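Local structure of hypothetical protein Atu1826 (Agrobacterium tumefaciens, 2I3D) at residues B[26-31]-B[109-113]; B[37-41]-B[113-118]; B[153-157]-B[181-187]; B[204-208]-B[220-224]. The protein is of unknown function but is a putative alpha/beta hydrolase, related in sequence to the S15 family of X-Pro dipeptidyl-peptidases. All coordinates share one frame; numbering follows the deposited sequence.

Contact 1: B[26-31]-B[109-113]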
loop_
_atom_site.group_PDB
_atom_site.type_symbol
_atom_site.label_atom_id
_atom_site.label_comp_id
_atom_site.label_asym_id
_atom_site.label_seq_id
_atom_site.Cartn_x
_atom_site.Cartn_y
_atom_site.Cartn_z
ATOM N N VAL B 26 8.364 -14.366 -11.095
ATOM C CA VAL B 26 8.626 -14.545 -12.533
ATOM C C VAL B 26 9.197 -13.260 -13.138
ATOM O O VAL B 26 9.014 -12.147 -12.605
ATOM C CB VAL B 26 7.355 -14.960 -13.337
ATOM C CG1 VAL B 26 6.873 -16.322 -12.887
ATOM C CG2 VAL B 26 6.209 -13.872 -13.261
ATOM N N ILE B 27 9.965 -13.442 -14.213
ATOM C CA ILE B 27 10.442 -12.351 -15.053
ATOM C C ILE B 27 10.019 -12.728 -16.456
ATOM O O ILE B 27 10.193 -13.890 -16.878
ATOM C CB ILE B 27 12.002 -12.181 -14.985
ATOM C CG1 ILE B 27 12.438 -11.514 -13.670
ATOM C CG2 ILE B 27 12.507 -11.373 -16.167
ATOM C CD1 ILE B 27 13.961 -11.516 -13.434
ATOM N N PHE B 28 9.426 -11.790 -17.176
ATOM C CA PHE B 28 9.082 -12.045 -18.584
ATOM C C PHE B 28 9.416 -10.792 -19.388
ATOM O O PHE B 28 9.762 -9.754 -18.824
ATOM C CB PHE B 28 7.616 -12.478 -18.755
ATOM C CG PHE B 28 6.613 -11.495 -18.184
ATOM C CD1 PHE B 28 6.023 -10.532 -19.004
ATOM C CD2 PHE B 28 6.267 -11.542 -16.821
ATOM C CE1 PHE B 28 5.071 -9.613 -18.470
ATOM C CE2 PHE B 28 5.359 -10.637 -16.282
ATOM C CZ PHE B 28 4.763 -9.674 -17.096
ATOM N N ASN B 29 9.344 -10.898 -20.714
ATOM C CA ASN B 29 9.784 -9.803 -21.556
ATOM C C ASN B 29 8.647 -8.908 -21.937
ATOM O O ASN B 29 7.614 -9.379 -22.415
ATOM C CB ASN B 29 10.470 -10.342 -22.823
ATOM C CG ASN B 29 11.815 -10.992 -22.520
ATOM O OD1 ASN B 29 12.527 -10.610 -21.564
ATOM N ND2 ASN B 29 12.173 -11.987 -23.327
ATOM N N GLY B 30 8.828 -7.615 -21.709
ATOM C CA GLY B 30 7.922 -6.622 -22.270
ATOM C C GLY B 30 8.637 -5.819 -23.341
ATOM O O GLY B 30 9.839 -6.024 -23.580
ATOM N N PRO B 31 7.921 -4.888 -23.983
ATOM C CA PRO B 31 8.506 -4.022 -24.991
ATOM C C PRO B 31 9.679 -3.166 -24.495
ATOM O O PRO B 31 10.544 -2.787 -25.294
ATOM C CB PRO B 31 7.328 -3.129 -25.406
ATOM C CG PRO B 31 6.129 -3.950 -25.102
ATOM C CD PRO B 31 6.474 -4.648 -23.829
ATOM N N SER B 109 1.556 -7.569 -23.066
ATOM C CA SER B 109 2.655 -8.539 -23.020
ATOM C C SER B 109 2.483 -9.515 -21.893
ATOM O O SER B 109 2.757 -10.721 -22.041
ATOM C CB SER B 109 4.015 -7.866 -22.863
ATOM O OG SER B 109 4.415 -7.264 -24.074
ATOM N N ALA B 110 2.045 -8.994 -20.757
ATOM C CA ALA B 110 1.763 -9.844 -19.594
ATOM C C ALA B 110 0.678 -10.864 -19.870
ATOM O O ALA B 110 0.850 -12.059 -19.605
ATOM C CB ALA B 110 1.371 -8.975 -18.354
ATOM N N LEU B 111 -0.436 -10.395 -20.451
ATOM C CA LEU B 111 -1.534 -11.289 -20.826
ATOM C C LEU B 111 -1.103 -12.328 -21.875
ATOM O O LEU B 111 -1.417 -13.517 -21.736
ATOM C CB LEU B 111 -2.763 -10.497 -21.295
ATOM C CG LEU B 111 -4.006 -11.368 -21.554
ATOM C CD1 LEU B 111 -4.373 -12.414 -20.430
ATOM C CD2 LEU B 111 -5.194 -10.446 -21.836
ATOM N N ASP B 112 -0.320 -11.880 -22.856
ATOM C CA ASP B 112 0.219 -12.821 -23.887
ATOM C C ASP B 112 1.073 -13.912 -23.232
ATOM O O ASP B 112 0.985 -15.113 -23.585
ATOM C CB ASP B 112 1.090 -12.074 -24.907
ATOM C CG ASP B 112 0.292 -11.175 -25.843
ATOM O OD1 ASP B 112 -0.958 -11.269 -25.951
ATOM O OD2 ASP B 112 0.956 -10.376 -26.525
ATOM N N TRP B 113 1.931 -13.494 -22.304
ATOM C CA TRP B 113 2.807 -14.427 -21.604
ATOM C C TRP B 113 2.023 -15.505 -20.853
ATOM O O TRP B 113 2.296 -16.721 -21.032
ATOM C CB TRP B 113 3.734 -13.675 -20.681
ATOM C CG TRP B 113 4.657 -14.524 -19.905
ATOM C CD1 TRP B 113 5.857 -15.043 -20.335
ATOM C CD2 TRP B 113 4.484 -14.966 -18.560
ATOM N NE1 TRP B 113 6.443 -15.760 -19.320
ATOM C CE2 TRP B 113 5.620 -15.743 -18.224
ATOM C CE3 TRP B 113 3.488 -14.773 -17.597
ATOM C CZ2 TRP B 113 5.783 -16.325 -16.967
ATOM C CZ3 TRP B 113 3.646 -15.366 -16.337
ATOM C CH2 TRP B 113 4.787 -16.132 -16.039
#
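Phe28 and Trp113 meet where strand 26-30 runs over helix 109-113, the two axes 8.5 Å apart at their closest and inclined at 124°, and the backbones draw together toward Gly30 and Ser109, whose CA atoms lie 5.7 Å apart. The strand backbone points Phe28 CB at the indole, and CG, lying between the backbone N and the carbonyl carbon (chi1 56°), places the phenyl ring against it. Phe28 CB sits over the face of the five-membered ring of Trp113, 3.5 Å from its centroid and close to the ring normal, a CH-pi contact. The phenyl ring of Phe28 continues as an offset stack on the same five-membered ring of Trp113, centroids 4.9 Å apart and planes turned by 21°. Its far end reaches the helix backbone, Phe28 CE1 lying 3.5 Å from Ala110 CA and CZ packing on the Ala110 methyl. Strand 25-30 is an outermost strand of the mixed sheet, and helix 101-117 lies against this end of it, as expected for a helix flanking the sheet of an alpha/beta-hydrolase fold; Leu83 of strand 81-85 also touches Val26, Ala110 and Trp113. At the other end of the indole, Val26 puts both methyls near the outer corner of the benzene ring, Val26 CG1 at 3.8 Å from Trp113 CH2. Small groups meet at the N-terminal end of the helical segment, where the backbones are close: Ser109 CB approaches the carbonyl of Asn29, and Ser109 OG lies 3.3 Å from Pro31 CD while making a weak hydrogen bond to Ser105 O one turn back.

Contact 2: B[37-41]-B[113-118]; sequences GRYQP and WVQSLH
Tyr39 and Trp113 form the aromatic centre of the contact, the phenol ring presented to the helix with CG anti to the backbone N (chi1 163°). Trp113 points the benzene edge of its indole at one Tyr39 face, a T-shaped pair with centroids 5.2 Å apart and planes at 72°; Trp113 CH2 comes to 4.0 Å from Tyr39 CG. Pro41 CD lies over the opposite face, which leaves the phenol ring held between the proline and the indole. His118 meets Tyr39 rim to rim, the planes 63° apart, and Pro41 CB lies at the edge of the imidazole, 3.6 Å from His118 NE2. Among apolar contacts, Leu117 CD1 reaches Tyr39 CZ at 3.9 Å, and Val114 CG1 approaches Tyr39 CE1 more distantly. Within segment 113-118, Trp113 O accepts hydrogen bonds from both Leu117 N and Ser116 OG, the latter at 2.7 Å, and His118 ND1 makes a weak bond back to Val114 O, tying the imidazole to the last turn. Tyr39, Trp113 and His118 thus form an aromatic cluster between strand 33-40 and the C-terminal end of helix 101-117, part of the helix-on-sheet layering of the alpha/beta-hydrolase fold.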
loop_
_atom_site.group_PDB
_atom_site.type_symbol
_atom_site.label_atom_id
_atom_site.label_comp_id
_atom_site.label_asym_id
_atom_site.label_seq_id
_atom_site.Cartn_x
_atom_site.Cartn_y
_atom_site.Cartn_z
ATOM N N GLY B 37 7.044 -10.085 -12.203
ATOM C CA GLY B 37 5.665 -10.482 -11.846
ATOM C C GLY B 37 5.589 -11.499 -10.729
ATOM O O GLY B 37 6.640 -11.981 -10.235
ATOM N N ARG B 38 4.343 -11.764 -10.303
ATOM C CA ARG B 38 4.011 -12.828 -9.364
ATOM C C ARG B 38 2.870 -13.595 -9.980
ATOM O O ARG B 38 1.835 -13.009 -10.334
ATOM C CB ARG B 38 3.583 -12.264 -7.994
ATOM C CG ARG B 38 4.682 -11.472 -7.293
ATOM C CD ARG B 38 5.875 -12.370 -6.938
ATOM N NE ARG B 38 6.932 -11.622 -6.269
ATOM C CZ ARG B 38 8.053 -11.188 -6.843
ATOM N NH1 ARG B 38 8.309 -11.432 -8.119
ATOM N NH2 ARG B 38 8.935 -10.510 -6.130
ATOM N N TYR B 39 3.054 -14.901 -10.099
ATOM C CA TYR B 39 2.236 -15.768 -10.925
ATOM C C TYR B 39 1.798 -17.001 -10.170
ATOM O O TYR B 39 2.630 -17.699 -9.590
ATOM C CB TYR B 39 3.089 -16.164 -12.121
ATOM C CG TYR B 39 2.636 -17.345 -12.931
ATOM C CD1 TYR B 39 1.426 -17.340 -13.628
ATOM C CD2 TYR B 39 3.482 -18.465 -13.074
ATOM C CE1 TYR B 39 1.044 -18.458 -14.428
ATOM C CE2 TYR B 39 3.123 -19.548 -13.867
ATOM C CZ TYR B 39 1.913 -19.544 -14.537
ATOM O OH TYR B 39 1.579 -20.644 -15.311
ATOM N N GLN B 40 0.495 -17.271 -10.169
ATOM C CA GLN B 40 -0.054 -18.504 -9.574
ATOM C C GLN B 40 -0.962 -19.210 -10.564
ATOM O O GLN B 40 -2.110 -18.777 -10.779
ATOM C CB GLN B 40 -0.860 -18.239 -8.305
ATOM C CG GLN B 40 -0.105 -17.560 -7.174
ATOM C CD GLN B 40 0.599 -18.545 -6.258
ATOM O OE1 GLN B 40 1.456 -18.155 -5.446
ATOM N NE2 GLN B 40 0.243 -19.833 -6.378
ATOM N N PRO B 41 -0.480 -20.326 -11.154
ATOM C CA PRO B 41 -1.355 -21.003 -12.101
ATOM C C PRO B 41 -2.496 -21.751 -11.409
ATOM O O PRO B 41 -2.352 -22.221 -10.274
ATOM C CB PRO B 41 -0.415 -21.985 -12.822
ATOM C CG PRO B 41 0.632 -22.312 -11.797
ATOM C CD PRO B 41 0.817 -21.016 -10.993
ATOM N N TRP B 113 1.931 -13.494 -22.304
ATOM C CA TRP B 113 2.807 -14.427 -21.604
ATOM C C TRP B 113 2.023 -15.505 -20.853
ATOM O O TRP B 113 2.296 -16.721 -21.032
ATOM C CB TRP B 113 3.734 -13.675 -20.681
ATOM C CG TRP B 113 4.657 -14.524 -19.905
ATOM C CD1 TRP B 113 5.857 -15.043 -20.335
ATOM C CD2 TRP B 113 4.484 -14.966 -18.560
ATOM N NE1 TRP B 113 6.443 -15.760 -19.320
ATOM C CE2 TRP B 113 5.620 -15.743 -18.224
ATOM C CE3 TRP B 113 3.488 -14.773 -17.597
ATOM C CZ2 TRP B 113 5.783 -16.325 -16.967
ATOM C CZ3 TRP B 113 3.646 -15.366 -16.337
ATOM C CH2 TRP B 113 4.787 -16.132 -16.039
ATOM N N VAL B 114 1.028 -15.103 -20.047
ATOM C CA VAL B 114 0.219 -16.080 -19.299
ATOM C C VAL B 114 -0.530 -16.976 -20.280
ATOM O O VAL B 114 -0.578 -18.198 -20.113
ATOM C CB VAL B 114 -0.780 -15.432 -18.272
ATOM C CG1 VAL B 114 -1.457 -16.529 -17.402
ATOM C CG2 VAL B 114 -0.091 -14.472 -17.400
ATOM N N GLN B 115 -1.073 -16.379 -21.336
ATOM C CA GLN B 115 -1.772 -17.167 -22.335
ATOM C C GLN B 115 -0.871 -18.150 -23.103
ATOM O O GLN B 115 -1.327 -19.216 -23.512
ATOM C CB GLN B 115 -2.515 -16.246 -23.295
ATOM C CG GLN B 115 -3.777 -15.647 -22.689
ATOM C CD GLN B 115 -4.449 -14.647 -23.618
ATOM O OE1 GLN B 115 -3.881 -14.236 -24.643
ATOM N NE2 GLN B 115 -5.674 -14.264 -23.275
ATOM N N SER B 116 0.395 -17.791 -23.298
ATOM C CA SER B 116 1.368 -18.723 -23.921
ATOM C C SER B 116 1.560 -19.969 -23.033
ATOM O O SER B 116 1.756 -21.078 -23.547
ATOM C CB SER B 116 2.704 -18.026 -24.276
ATOM O OG SER B 116 3.555 -17.780 -23.140
ATOM N N LEU B 117 1.485 -19.789 -21.708
ATOM C CA LEU B 117 1.620 -20.903 -20.754
ATOM C C LEU B 117 0.311 -21.658 -20.542
ATOM O O LEU B 117 0.320 -22.818 -20.091
ATOM C CB LEU B 117 2.154 -20.419 -19.400
ATOM C CG LEU B 117 3.481 -19.653 -19.349
ATOM C CD1 LEU B 117 3.888 -19.450 -17.875
ATOM C CD2 LEU B 117 4.591 -20.352 -20.104
ATOM N N HIS B 118 -0.805 -20.992 -20.848
ATOM C CA HIS B 118 -2.146 -21.558 -20.682
ATOM C C HIS B 118 -2.952 -21.391 -21.951
ATOM O O HIS B 118 -3.939 -20.644 -21.971
ATOM C CB HIS B 118 -2.865 -20.919 -19.467
ATOM C CG HIS B 118 -2.177 -21.208 -18.166
ATOM N ND1 HIS B 118 -1.119 -20.453 -17.694
ATOM C CD2 HIS B 118 -2.324 -22.229 -17.293
ATOM C CE1 HIS B 118 -0.668 -20.980 -16.566
ATOM N NE2 HIS B 118 -1.384 -22.060 -16.303
#

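Contact 3: B[153-157]-B[181-187]; sequences APQPN and VAPEKDV
Asn157 turns its CG between the backbone N and carbonyl carbon (chi1 56°), which carries the amide across to Val181, while Asp186, with CG anti to its carbonyl carbon (chi1 -59°), brings a carboxylate against the asparagine stem. Asn157 ND2 donates to Val181 O over 3.2 Å; the bond is almost straight (174° at the hydrogen), with the acceptor in the amide plane. Asp186 OD1 lies 3.4 Å from Asn157 CB, the two side chains crossing at about a right angle. These segments follow strands 146-152 and 171-176 of the alpha/beta-hydrolase sheet, beside a probable catalytic triad of Ser130, Asp179 and His212. Gln155 touches Ser130, Val181 touches His212, and Asp179 OD1 accepts a hydrogen bond from Ala182 N, consistent with this contact flanking the putative active site. Ala182 fills the middle, where Ala182 CB lies 3.3 Å from Pro154 O and 4.1 Å from Gln155 CG. Further along the segment, Val187 uses both branches: Val187 CG1 meets the Pro154 ring, 4.1 Å from Pro154 CG, while CG2 meets the Pro154 carbonyl oxygen and the Pro156 ring. Pro156 CG also reaches Asp186 O at 3.4 Å, in the first turn of helix 184-195.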
loop_
_atom_site.group_PDB
_atom_site.type_symbol
_atom_site.label_atom_id
_atom_site.label_comp_id
_atom_site.label_asym_id
_atom_site.label_seq_id
_atom_site.Cartn_x
_atom_site.Cartn_y
_atom_site.Cartn_z
ATOM N N ALA B 153 -11.436 2.583 -7.918
ATOM C CA ALA B 153 -10.995 4.001 -7.882
ATOM C C ALA B 153 -10.518 4.534 -9.240
ATOM O O ALA B 153 -9.436 5.112 -9.318
ATOM C CB ALA B 153 -9.866 4.247 -6.824
ATOM N N PRO B 154 -11.335 4.407 -10.286
ATOM C CA PRO B 154 -10.919 4.954 -11.592
ATOM C C PRO B 154 -10.884 6.508 -11.549
ATOM O O PRO B 154 -11.564 7.108 -10.683
ATOM C CB PRO B 154 -12.032 4.459 -12.520
ATOM C CG PRO B 154 -13.276 4.477 -11.656
ATOM C CD PRO B 154 -12.739 3.950 -10.283
ATOM N N GLN B 155 -10.114 7.166 -12.445
ATOM C CA GLN B 155 -9.882 8.601 -12.322
ATOM C C GLN B 155 -10.271 9.230 -13.655
ATOM O O GLN B 155 -9.414 9.663 -14.425
ATOM C CB GLN B 155 -8.393 8.891 -12.071
ATOM C CG GLN B 155 -7.791 8.218 -10.852
ATOM C CD GLN B 155 -6.293 8.081 -11.055
ATOM O OE1 GLN B 155 -5.462 8.828 -10.477
ATOM N NE2 GLN B 155 -5.937 7.127 -11.894
ATOM N N PRO B 156 -11.574 9.266 -13.960
ATOM C CA PRO B 156 -11.964 9.787 -15.301
ATOM C C PRO B 156 -11.858 11.326 -15.469
ATOM O O PRO B 156 -12.084 11.841 -16.583
ATOM C CB PRO B 156 -13.442 9.389 -15.425
ATOM C CG PRO B 156 -13.953 9.240 -13.941
ATOM C CD PRO B 156 -12.717 8.789 -13.149
ATOM N N ASN B 157 -11.529 12.030 -14.386
ATOM C CA ASN B 157 -11.202 13.443 -14.435
ATOM C C ASN B 157 -9.726 13.669 -14.804
ATOM O O ASN B 157 -9.369 14.766 -15.206
ATOM C CB ASN B 157 -11.532 14.130 -13.069
ATOM C CG ASN B 157 -10.817 13.471 -11.854
ATOM O OD1 ASN B 157 -10.501 12.290 -11.866
ATOM N ND2 ASN B 157 -10.522 14.290 -10.801
ATOM N N VAL B 181 -9.042 12.586 -4.858
ATOM C CA VAL B 181 -8.270 12.361 -6.101
ATOM C C VAL B 181 -9.207 12.260 -7.324
ATOM O O VAL B 181 -9.005 12.926 -8.361
ATOM C CB VAL B 181 -7.375 11.112 -6.013
ATOM C CG1 VAL B 181 -6.734 10.825 -7.378
ATOM C CG2 VAL B 181 -6.252 11.281 -4.937
ATOM N N ALA B 182 -10.228 11.408 -7.178
ATOM C CA ALA B 182 -11.244 11.183 -8.214
ATOM C C ALA B 182 -12.614 11.265 -7.539
ATOM O O ALA B 182 -13.124 10.253 -7.044
ATOM C CB ALA B 182 -11.027 9.794 -8.842
ATOM N N PRO B 183 -13.164 12.491 -7.399
ATOM C CA PRO B 183 -14.437 12.689 -6.692
ATOM C C PRO B 183 -15.623 11.894 -7.249
ATOM O O PRO B 183 -15.637 11.506 -8.406
ATOM C CB PRO B 183 -14.682 14.189 -6.838
ATOM C CG PRO B 183 -13.227 14.757 -6.873
ATOM C CD PRO B 183 -12.551 13.793 -7.788
ATOM N N GLU B 184 -16.615 11.696 -6.395
ATOM C CA GLU B 184 -17.810 10.929 -6.736
ATOM C C GLU B 184 -18.442 11.476 -7.974
ATOM O O GLU B 184 -18.928 10.718 -8.792
ATOM C CB GLU B 184 -18.879 11.100 -5.656
ATOM C CG GLU B 184 -18.829 10.239 -4.488
ATOM C CD GLU B 184 -20.167 10.336 -3.743
ATOM O OE1 GLU B 184 -20.288 11.219 -2.905
ATOM O OE2 GLU B 184 -21.102 9.587 -4.063
ATOM N N LYS B 185 -18.527 12.798 -8.093
ATOM C CA LYS B 185 -19.204 13.343 -9.258
ATOM C C LYS B 185 -18.552 12.853 -10.555
ATOM O O LYS B 185 -19.244 12.579 -11.534
ATOM C CB LYS B 185 -19.228 14.868 -9.206
ATOM C CG LYS B 185 -19.793 15.562 -10.455
ATOM C CD LYS B 185 -20.130 17.096 -10.165
ATOM C CE LYS B 185 -18.885 17.955 -10.154
ATOM N NZ LYS B 185 -19.293 19.403 -9.978
ATOM N N ASP B 186 -17.217 12.782 -10.566
ATOM C CA ASP B 186 -16.525 12.388 -11.778
ATOM C C ASP B 186 -16.733 10.897 -12.037
ATOM O O ASP B 186 -16.989 10.481 -13.188
ATOM C CB ASP B 186 -15.047 12.698 -11.652
ATOM C CG ASP B 186 -14.828 14.151 -11.401
ATOM O OD1 ASP B 186 -14.757 14.902 -12.385
ATOM O OD2 ASP B 186 -14.815 14.560 -10.228
ATOM N N VAL B 187 -16.607 10.080 -10.985
ATOM C CA VAL B 187 -16.871 8.640 -11.199
ATOM C C VAL B 187 -18.317 8.398 -11.644
ATOM O O VAL B 187 -18.561 7.551 -12.502
ATOM C CB VAL B 187 -16.481 7.768 -9.982
ATOM C CG1 VAL B 187 -16.696 6.266 -10.349
ATOM C CG2 VAL B 187 -15.012 8.022 -9.666
#

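Contact 4: B[204-208]-B[220-224]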
loop_
_atom_site.group_PDB
_atom_site.type_symbol
_atom_site.label_atom_id
_atom_site.label_comp_id
_atom_site.label_asym_id
_atom_site.label_seq_id
_atom_site.Cartn_x
_atom_site.Cartn_y
_atom_site.Cartn_z
ATOM N N HIS B 204 -22.022 -0.640 -9.865
ATOM C CA HIS B 204 -21.271 0.494 -9.348
ATOM C C HIS B 204 -21.550 0.638 -7.856
ATOM O O HIS B 204 -22.686 0.972 -7.462
ATOM C CB HIS B 204 -21.669 1.777 -10.056
ATOM C CG HIS B 204 -21.026 2.993 -9.480
ATOM N ND1 HIS B 204 -21.596 4.254 -9.533
ATOM C CD2 HIS B 204 -19.837 3.139 -8.841
ATOM C CE1 HIS B 204 -20.776 5.126 -8.953
ATOM N NE2 HIS B 204 -19.701 4.479 -8.539
ATOM N N ARG B 205 -20.533 0.385 -7.028
ATOM C CA ARG B 205 -20.699 0.566 -5.601
ATOM C C ARG B 205 -19.882 1.768 -5.143
ATOM O O ARG B 205 -18.720 1.888 -5.489
ATOM C CB ARG B 205 -20.208 -0.707 -4.878
ATOM C CG ARG B 205 -20.277 -0.652 -3.367
ATOM C CD ARG B 205 -21.767 -0.661 -2.831
ATOM N NE ARG B 205 -21.742 -0.302 -1.416
ATOM C CZ ARG B 205 -22.623 0.486 -0.815
ATOM N NH1 ARG B 205 -23.680 0.980 -1.485
ATOM N NH2 ARG B 205 -22.479 0.739 0.485
ATOM N N THR B 206 -20.483 2.640 -4.344
ATOM C CA THR B 206 -19.791 3.756 -3.729
ATOM C C THR B 206 -19.679 3.441 -2.234
ATOM O O THR B 206 -20.719 3.201 -1.557
ATOM C CB THR B 206 -20.522 5.079 -3.965
ATOM O OG1 THR B 206 -20.655 5.308 -5.386
ATOM C CG2 THR B 206 -19.748 6.272 -3.306
ATOM N N LEU B 207 -18.443 3.388 -1.723
ATOM C CA LEU B 207 -18.241 3.029 -0.307
ATOM C C LEU B 207 -18.192 4.259 0.559
ATOM O O LEU B 207 -17.310 5.100 0.388
ATOM C CB LEU B 207 -16.904 2.304 -0.090
ATOM C CG LEU B 207 -16.758 0.880 -0.580
ATOM C CD1 LEU B 207 -15.533 0.241 0.066
ATOM C CD2 LEU B 207 -17.979 0.119 -0.193
ATOM N N PRO B 208 -19.107 4.357 1.540
ATOM C CA PRO B 208 -19.062 5.490 2.483
ATOM C C PRO B 208 -17.756 5.579 3.250
ATOM O O PRO B 208 -17.273 4.580 3.799
ATOM C CB PRO B 208 -20.239 5.195 3.456
ATOM C CG PRO B 208 -21.187 4.353 2.584
ATOM C CD PRO B 208 -20.234 3.444 1.818
ATOM N N GLU B 220 -13.792 -3.673 3.689
ATOM C CA GLU B 220 -15.106 -3.407 3.119
ATOM C C GLU B 220 -15.019 -3.525 1.580
ATOM O O GLU B 220 -15.859 -4.182 0.915
ATOM C CB GLU B 220 -15.637 -2.027 3.527
ATOM C CG GLU B 220 -17.017 -1.781 2.939
ATOM C CD GLU B 220 -17.743 -0.546 3.500
ATOM O OE1 GLU B 220 -17.227 0.103 4.455
ATOM O OE2 GLU B 220 -18.869 -0.276 3.003
ATOM N N LEU B 221 -14.000 -2.857 1.037
ATOM C CA LEU B 221 -13.732 -2.935 -0.423
ATOM C C LEU B 221 -13.608 -4.393 -0.884
ATOM O O LEU B 221 -14.247 -4.814 -1.847
ATOM C CB LEU B 221 -12.430 -2.181 -0.746
ATOM C CG LEU B 221 -11.878 -2.370 -2.161
ATOM C CD1 LEU B 221 -12.829 -1.796 -3.225
ATOM C CD2 LEU B 221 -10.440 -1.758 -2.240
HETATM N N MSE B 222 -12.784 -5.179 -0.196
HETATM C CA MSE B 222 -12.486 -6.523 -0.672
HETATM C C MSE B 222 -13.715 -7.444 -0.536
HETATM O O MSE B 222 -13.920 -8.336 -1.363
HETATM C CB MSE B 222 -11.264 -7.098 0.044
HETATM C CG MSE B 222 -9.948 -6.389 -0.327
HETATM SE SE MSE B 222 -9.751 -6.113 -2.301
HETATM C CE MSE B 222 -9.966 -7.874 -2.763
ATOM N N GLY B 223 -14.533 -7.225 0.492
ATOM C CA GLY B 223 -15.820 -7.933 0.624
ATOM C C GLY B 223 -16.742 -7.690 -0.548
ATOM O O GLY B 223 -17.397 -8.602 -1.042
ATOM N N GLU B 224 -16.787 -6.448 -1.004
ATOM C CA GLU B 224 -17.625 -6.099 -2.165
ATOM C C GLU B 224 -17.065 -6.731 -3.430
ATOM O O GLU B 224 -17.835 -7.271 -4.231
ATOM C CB GLU B 224 -17.709 -4.587 -2.327
ATOM C CG GLU B 224 -18.476 -3.874 -1.165
ATOM C CD GLU B 224 -19.995 -3.989 -1.240
ATOM O OE1 GLU B 224 -20.551 -4.601 -2.178
ATOM O OE2 GLU B 224 -20.637 -3.402 -0.344
#
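Glu224 OE2 takes the one salt bridge between strand 204-207 and helix 220-224, from Arg205 NE at 3.5 Å, a rather long pair in which the guanidinium and carboxylate planes stand 38° apart. The arginine side chain leaves the strand anti to its backbone N and then bends at chi2 (69°), which lays CG and CD alongside the carboxylate before NE reaches it; Arg205 CG lies 4.0 Å from Glu224 CD. Glu224 bends in turn at its own chi2, folding the carboxylate toward the strand. A second acid lies near the same arginine, Glu220 OE2 being 4.5 Å from Arg205 NH2, beyond salt-bridge range; it would probably add to the electrostatic attraction. Leu207 supplies the apolar part and comes up from the strand against the extended Glu220 chain. Its two methyls divide the work. Leu207 CD1 settles on the helix backbone, 3.6 Å from Leu221 N, and packs on Leu221 CB at 4.0 Å. Leu207 CD2 meets the acid side chains, touching Glu220 at its CG and its carboxylate, 3.3 Å from OE2, and Glu224 at CG, 4.1 Å away. The segments run nearly antiparallel, their axes inclined at 164° and 10.1 Å apart. Strand 202-207 is an outermost strand of the sheet, hydrogen-bonded to strand 171-176; helix 218-233 packs on one side of it, with Leu221 and Glu224 also touching Ile174 and Leu221 reaching Ile67 of helix 66-77, while His204 and Thr206 meet helix 184-195.

From the N terminus, strands 25-30 and 33-40 follow each other and pair in the sheet, and each then waits more than 70 residues for helix 101-117. Contacts 1 and 2 therefore cross along the chain, share Trp113 and touch directly, Val26 O lying 2.9 Å from Gly37 N. Contact 3 opens only after both have closed, joining the loop beyond strand 146-152 to the start of helix 184-195. Contact 4 follows in series, closing a short loop between strand 202-207 and helix 218-233, and touches contact 3 through Val187 and His204. The two pairs lie on opposite sides of the chain's centre, with contacts 1 and 4 at the two outermost strands.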